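Local coordinates for protein serine acetyltransferase (Bacteroides vulgatus ATCC 8482, PDB 3F1X) that probably transfers an acetyl group to serine in the biosynthetic route to cysteine, at residues A[113-118]-A[172-177]; A[53-58]-A[66-71]. All blocks are in the same frame, centred on the assembly; numbering follows the deposited sequence.

Contact 1. Residues A[113-118]-A[172-177]; sequences SLLAAR and LGVPLI
L115 points from helix 109-120 at the corner 172-177, and its two methyls divide the work. CD2 lies 3.8 Å from the carbonyl O of L172, while CD1 comes to 4.2 Å from CG2 of V174, the two side chains running antiparallel alongside one another. The CG of L115 stands beside its own backbone N and anti to the carbonyl carbon (chi1 -70°), which carries the fork off the helix toward the bend. L172 in turn sends CD1 to 4.0 Å from the backbone O of L115. Other parts of the helix meet different neighbours: A116, like S113, lies on T84 of helix 68-93, and A117, again with S113, on Y6 of a second subunit. Three residues after L115, R118 offers only the base of its side chain, its CB resting 4.1 Å from CD2 of L172; beyond it the chain bends at chi2 and takes the guanidinium away from the bend. No hydrogen bond crosses the contact, and about 190 Å² is buried. On the partner side, G173 takes positive phi (89°) and ends helix 155-171 in a Schellman motif, after which the chain runs through V174 and P175 to L176, the N-cap of helix 177-189. This is a helix side packed against a helix-to-helix corner of the alpha-helical N-terminal domain typical of serine acetyltransferases.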
loop_
_atom_site.group_PDB
_atom_site.type_symbol
_atom_site.label_atom_id
_atom_site.label_comp_id
_atom_site.label_asym_id
_atom_site.label_seq_id
_atom_site.Cartn_x
_atom_site.Cartn_y
_atom_site.Cartn_z
ATOM N N SER A 113 0.186 -23.912 17.347
ATOM C CA SER A 113 -0.974 -23.159 17.816
ATOM C C SER A 113 -1.097 -23.164 19.341
ATOM O O SER A 113 -1.479 -22.160 19.938
ATOM C CB SER A 113 -2.256 -23.693 17.163
ATOM O OG SER A 113 -2.444 -25.064 17.443
ATOM N N LEU A 114 -0.759 -24.286 19.975
ATOM C CA LEU A 114 -0.838 -24.363 21.430
ATOM C C LEU A 114 0.260 -23.493 22.063
ATOM O O LEU A 114 0.026 -22.805 23.058
ATOM C CB LEU A 114 -0.712 -25.817 21.894
ATOM C CG LEU A 114 -0.951 -26.095 23.384
ATOM C CD1 LEU A 114 -2.262 -25.460 23.830
ATOM C CD2 LEU A 114 -0.977 -27.597 23.621
ATOM N N LEU A 115 1.455 -23.514 21.479
ATOM C CA LEU A 115 2.544 -22.692 21.994
ATOM C C LEU A 115 2.142 -21.225 21.861
ATOM O O LEU A 115 2.369 -20.422 22.765
ATOM C CB LEU A 115 3.842 -22.953 21.214
ATOM C CG LEU A 115 4.556 -24.296 21.402
ATOM C CD1 LEU A 115 5.805 -24.340 20.533
ATOM C CD2 LEU A 115 4.937 -24.485 22.863
ATOM N N ALA A 116 1.528 -20.876 20.735
ATOM C CA ALA A 116 1.096 -19.497 20.512
ATOM C C ALA A 116 0.065 -19.099 21.560
ATOM O O ALA A 116 0.103 -17.986 22.080
ATOM C CB ALA A 116 0.513 -19.346 19.110
ATOM N N ALA A 117 -0.849 -20.014 21.878
ATOM C CA ALA A 117 -1.867 -19.727 22.882
ATOM C C ALA A 117 -1.205 -19.611 24.264
ATOM O O ALA A 117 -1.580 -18.755 25.073
ATOM C CB ALA A 117 -2.932 -20.825 22.883
ATOM N N ARG A 118 -0.222 -20.469 24.525
ATOM C CA ARG A 118 0.500 -20.448 25.800
ATOM C C ARG A 118 1.172 -19.083 25.965
ATOM O O ARG A 118 1.160 -18.492 27.047
ATOM C CB ARG A 118 1.571 -21.540 25.841
ATOM C CG ARG A 118 1.052 -22.981 25.759
ATOM C CD ARG A 118 0.334 -23.423 27.027
ATOM N NE ARG A 118 -0.152 -24.802 26.943
ATOM C CZ ARG A 118 -0.879 -25.397 27.887
ATOM N NH1 ARG A 118 -1.204 -24.733 28.993
ATOM N NH2 ARG A 118 -1.290 -26.651 27.724
ATOM N N LEU A 172 9.386 -21.020 26.319
ATOM C CA LEU A 172 8.407 -21.981 25.822
ATOM C C LEU A 172 9.010 -22.948 24.814
ATOM O O LEU A 172 8.350 -23.880 24.374
ATOM C CB LEU A 172 7.236 -21.249 25.175
ATOM C CG LEU A 172 6.299 -20.539 26.145
ATOM C CD1 LEU A 172 5.338 -19.657 25.365
ATOM C CD2 LEU A 172 5.543 -21.581 26.974
ATOM N N GLY A 173 10.258 -22.704 24.435
ATOM C CA GLY A 173 10.932 -23.577 23.495
ATOM C C GLY A 173 10.782 -23.251 22.018
ATOM O O GLY A 173 10.964 -24.128 21.174
ATOM N N VAL A 174 10.451 -22.007 21.690
ATOM C CA VAL A 174 10.313 -21.632 20.288
ATOM C C VAL A 174 11.685 -21.229 19.753
ATOM O O VAL A 174 12.263 -20.233 20.182
ATOM C CB VAL A 174 9.351 -20.440 20.102
ATOM C CG1 VAL A 174 9.240 -20.091 18.621
ATOM C CG2 VAL A 174 7.977 -20.784 20.666
ATOM N N PRO A 175 12.227 -21.998 18.800
ATOM C CA PRO A 175 13.543 -21.646 18.266
ATOM C C PRO A 175 13.533 -20.538 17.211
ATOM O O PRO A 175 12.505 -20.269 16.581
ATOM C CB PRO A 175 14.041 -22.969 17.705
ATOM C CG PRO A 175 12.797 -23.576 17.159
ATOM C CD PRO A 175 11.734 -23.256 18.207
ATOM N N LEU A 176 14.685 -19.890 17.046
ATOM C CA LEU A 176 14.871 -18.831 16.049
ATOM C C LEU A 176 14.050 -17.551 16.235
ATOM O O LEU A 176 14.599 -16.453 16.278
ATOM C CB LEU A 176 14.598 -19.407 14.657
ATOM C CG LEU A 176 15.022 -18.560 13.459
ATOM C CD1 LEU A 176 16.548 -18.564 13.344
ATOM C CD2 LEU A 176 14.401 -19.127 12.179
ATOM N N ILE A 177 12.737 -17.691 16.325
ATOM C CA ILE A 177 11.877 -16.533 16.488
ATOM C C ILE A 177 12.296 -15.539 17.581
ATOM O O ILE A 177 12.211 -14.330 17.368
ATOM C CB ILE A 177 10.419 -16.970 16.728
ATOM C CG1 ILE A 177 9.925 -17.784 15.527
ATOM C CG2 ILE A 177 9.526 -15.767 16.912
ATOM C CD1 ILE A 177 10.094 -17.072 14.189
#

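Contact 2. Residues A[53-58]-A[66-71]; sequences IFPGYF and HTINYH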
loop_
_atom_site.group_PDB
_atom_site.type_symbol
_atom_site.label_atom_id
_atom_site.label_comp_id
_atom_site.label_asym_id
_atom_site.label_seq_id
_atom_site.Cartn_x
_atom_site.Cartn_y
_atom_site.Cartn_z
ATOM N N ILE A 53 -0.718 -5.261 25.407
ATOM C CA ILE A 53 -0.089 -5.010 26.701
ATOM C C ILE A 53 -0.413 -3.596 27.193
ATOM O O ILE A 53 -0.659 -3.384 28.377
ATOM C CB ILE A 53 1.440 -5.189 26.605
ATOM C CG1 ILE A 53 1.765 -6.667 26.388
ATOM C CG2 ILE A 53 2.121 -4.616 27.861
ATOM C CD1 ILE A 53 3.193 -6.944 25.905
ATOM N N PHE A 54 -0.406 -2.632 26.282
ATOM C CA PHE A 54 -0.716 -1.239 26.621
ATOM C C PHE A 54 -1.954 -0.841 25.832
ATOM O O PHE A 54 -1.868 -0.106 24.852
ATOM C CB PHE A 54 0.451 -0.332 26.227
ATOM C CG PHE A 54 1.753 -0.706 26.865
ATOM C CD1 PHE A 54 1.949 -0.530 28.234
ATOM C CD2 PHE A 54 2.788 -1.229 26.097
ATOM C CE1 PHE A 54 3.168 -0.872 28.832
ATOM C CE2 PHE A 54 4.016 -1.578 26.679
ATOM C CZ PHE A 54 4.203 -1.398 28.046
ATOM N N PRO A 55 -3.131 -1.314 26.259
ATOM C CA PRO A 55 -4.387 -1.003 25.567
ATOM C C PRO A 55 -4.711 0.472 25.373
ATOM O O PRO A 55 -4.639 1.270 26.305
ATOM C CB PRO A 55 -5.437 -1.727 26.411
ATOM C CG PRO A 55 -4.847 -1.707 27.781
ATOM C CD PRO A 55 -3.384 -2.012 27.531
ATOM N N GLY A 56 -5.072 0.828 24.147
ATOM C CA GLY A 56 -5.404 2.207 23.861
ATOM C C GLY A 56 -4.222 3.076 23.458
ATOM O O GLY A 56 -4.422 4.163 22.921
ATOM N N TYR A 57 -2.999 2.621 23.725
ATOM C CA TYR A 57 -1.812 3.395 23.362
ATOM C C TYR A 57 -1.335 2.995 21.984
ATOM O O TYR A 57 -0.935 3.838 21.177
ATOM C CB TYR A 57 -0.679 3.193 24.368
ATOM C CG TYR A 57 -0.786 4.100 25.565
ATOM C CD1 TYR A 57 -1.477 3.708 26.707
ATOM C CD2 TYR A 57 -0.219 5.370 25.543
ATOM C CE1 TYR A 57 -1.597 4.570 27.806
ATOM C CE2 TYR A 57 -0.335 6.233 26.628
ATOM C CZ TYR A 57 -1.024 5.831 27.756
ATOM O OH TYR A 57 -1.131 6.697 28.821
ATOM N N PHE A 58 -1.367 1.694 21.732
ATOM C CA PHE A 58 -0.976 1.140 20.449
ATOM C C PHE A 58 -2.230 0.446 19.939
ATOM O O PHE A 58 -2.304 0.037 18.777
ATOM C CB PHE A 58 0.142 0.106 20.623
ATOM C CG PHE A 58 1.462 0.694 21.026
ATOM C CD1 PHE A 58 2.287 1.303 20.080
ATOM C CD2 PHE A 58 1.891 0.637 22.353
ATOM C CE1 PHE A 58 3.524 1.846 20.447
ATOM C CE2 PHE A 58 3.131 1.179 22.735
ATOM C CZ PHE A 58 3.948 1.783 21.778
ATOM N N HIS A 66 -15.015 2.944 25.628
ATOM C CA HIS A 66 -16.094 2.008 25.326
ATOM C C HIS A 66 -15.701 0.882 24.373
ATOM O O HIS A 66 -16.500 -0.021 24.117
ATOM C CB HIS A 66 -17.311 2.759 24.757
ATOM C CG HIS A 66 -17.744 3.936 25.577
ATOM N ND1 HIS A 66 -17.268 5.212 25.359
ATOM C CD2 HIS A 66 -18.598 4.027 26.625
ATOM C CE1 HIS A 66 -17.810 6.038 26.237
ATOM N NE2 HIS A 66 -18.619 5.344 27.017
ATOM N N THR A 67 -14.477 0.917 23.855
ATOM C CA THR A 67 -14.046 -0.116 22.919
ATOM C C THR A 67 -12.726 -0.808 23.242
ATOM O O THR A 67 -12.236 -1.616 22.452
ATOM C CB THR A 67 -13.948 0.453 21.488
ATOM O OG1 THR A 67 -12.903 1.433 21.430
ATOM C CG2 THR A 67 -15.277 1.093 21.086
ATOM N N ILE A 68 -12.156 -0.515 24.405
ATOM C CA ILE A 68 -10.885 -1.127 24.777
ATOM C C ILE A 68 -10.917 -2.649 24.694
ATOM O O ILE A 68 -10.022 -3.273 24.118
ATOM C CB ILE A 68 -10.471 -0.752 26.208
ATOM C CG1 ILE A 68 -10.286 0.763 26.316
ATOM C CG2 ILE A 68 -9.171 -1.469 26.571
ATOM C CD1 ILE A 68 -9.178 1.300 25.445
ATOM N N ASN A 69 -11.951 -3.241 25.282
ATOM C CA ASN A 69 -12.100 -4.686 25.304
ATOM C C ASN A 69 -12.322 -5.281 23.915
ATOM O O ASN A 69 -11.776 -6.342 23.604
ATOM C CB ASN A 69 -13.239 -5.058 26.259
ATOM C CG ASN A 69 -12.949 -4.628 27.697
ATOM O OD1 ASN A 69 -13.835 -4.635 28.555
ATOM N ND2 ASN A 69 -11.695 -4.257 27.963
ATOM N N TYR A 70 -13.111 -4.606 23.081
ATOM C CA TYR A 70 -13.353 -5.092 21.726
ATOM C C TYR A 70 -12.008 -5.215 21.023
ATOM O O TYR A 70 -11.717 -6.236 20.408
ATOM C CB TYR A 70 -14.241 -4.127 20.925
ATOM C CG TYR A 70 -15.627 -3.909 21.494
ATOM C CD1 TYR A 70 -16.386 -4.975 21.971
ATOM C CD2 TYR A 70 -16.182 -2.633 21.554
ATOM C CE1 TYR A 70 -17.670 -4.774 22.504
ATOM C CE2 TYR A 70 -17.460 -2.420 22.081
ATOM C CZ TYR A 70 -18.200 -3.493 22.554
ATOM O OH TYR A 70 -19.463 -3.288 23.065
ATOM N N HIS A 71 -11.185 -4.176 21.129
ATOM C CA HIS A 71 -9.878 -4.185 20.487
ATOM C C HIS A 71 -8.941 -5.258 21.021
ATOM O O HIS A 71 -8.173 -5.836 20.249
ATOM C CB HIS A 71 -9.226 -2.804 20.572
ATOM C CG HIS A 71 -9.671 -1.876 19.483
ATOM N ND1 HIS A 71 -10.520 -0.812 19.704
ATOM C CD2 HIS A 71 -9.428 -1.891 18.152
ATOM C CE1 HIS A 71 -10.781 -0.214 18.555
ATOM N NE2 HIS A 71 -10.132 -0.850 17.597
#
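P55 and G56, just past the end of helix 39-53, pass the first turn of helix 68-93 where I68 starts it; the closest pair of CA atoms, G56 and I68, is 6.5 Å apart. F54-Y57 is a type II beta turn, closed by Y57 N to F54 O at 3.2 Å, with P55 and G56 at its corners and G56 at the positive-phi position (88°). On the helix side T67 is the N-cap residue, and its O accepts H71 N at 3.1 Å as well as a weak bond from H71 ND1 (N-H...O angle 136°). I68 alone bridges the two segments, using both branches of its side chain. Its CG2, anti to the backbone N, meets CB of P55 at 3.7 Å, while the arm ending in CD1 reaches over to the bare CA of G56 at 4.2 Å. Farther out, F54 and P55 pack on helix 123-139, through L130 and R127, and T67 OG1 bonds to E77 OE2 of a fourth subunit. With no hydrogen bond or charge pair between the segments and only about 95 Å² buried, the contact is a small apolar touch at the surface of the chain; direction-specific bonding lies within each segment and toward its other neighbours.

In the fold
Both contacts belong to the helical part of the chain, and helix 68-93 connects them: contact 2 is made by its first turn, whereas farther along, F80 and T84 back the helix of contact 1, and F93 touches L176. Along the sequence contact 2 closes before contact 1 opens. Their centres lie about 24 Å apart and their nearest atoms about 12 Å, so they do not touch. Both also touch the same second subunit, contact 1 meeting Y6 and N5 of that subunit and contact 2 its Y23 and H30. Neither holds a ligand; the parallel strands after helix 177-189 form the left-handed beta-helix domain, where relatives bind their substrates between subunits.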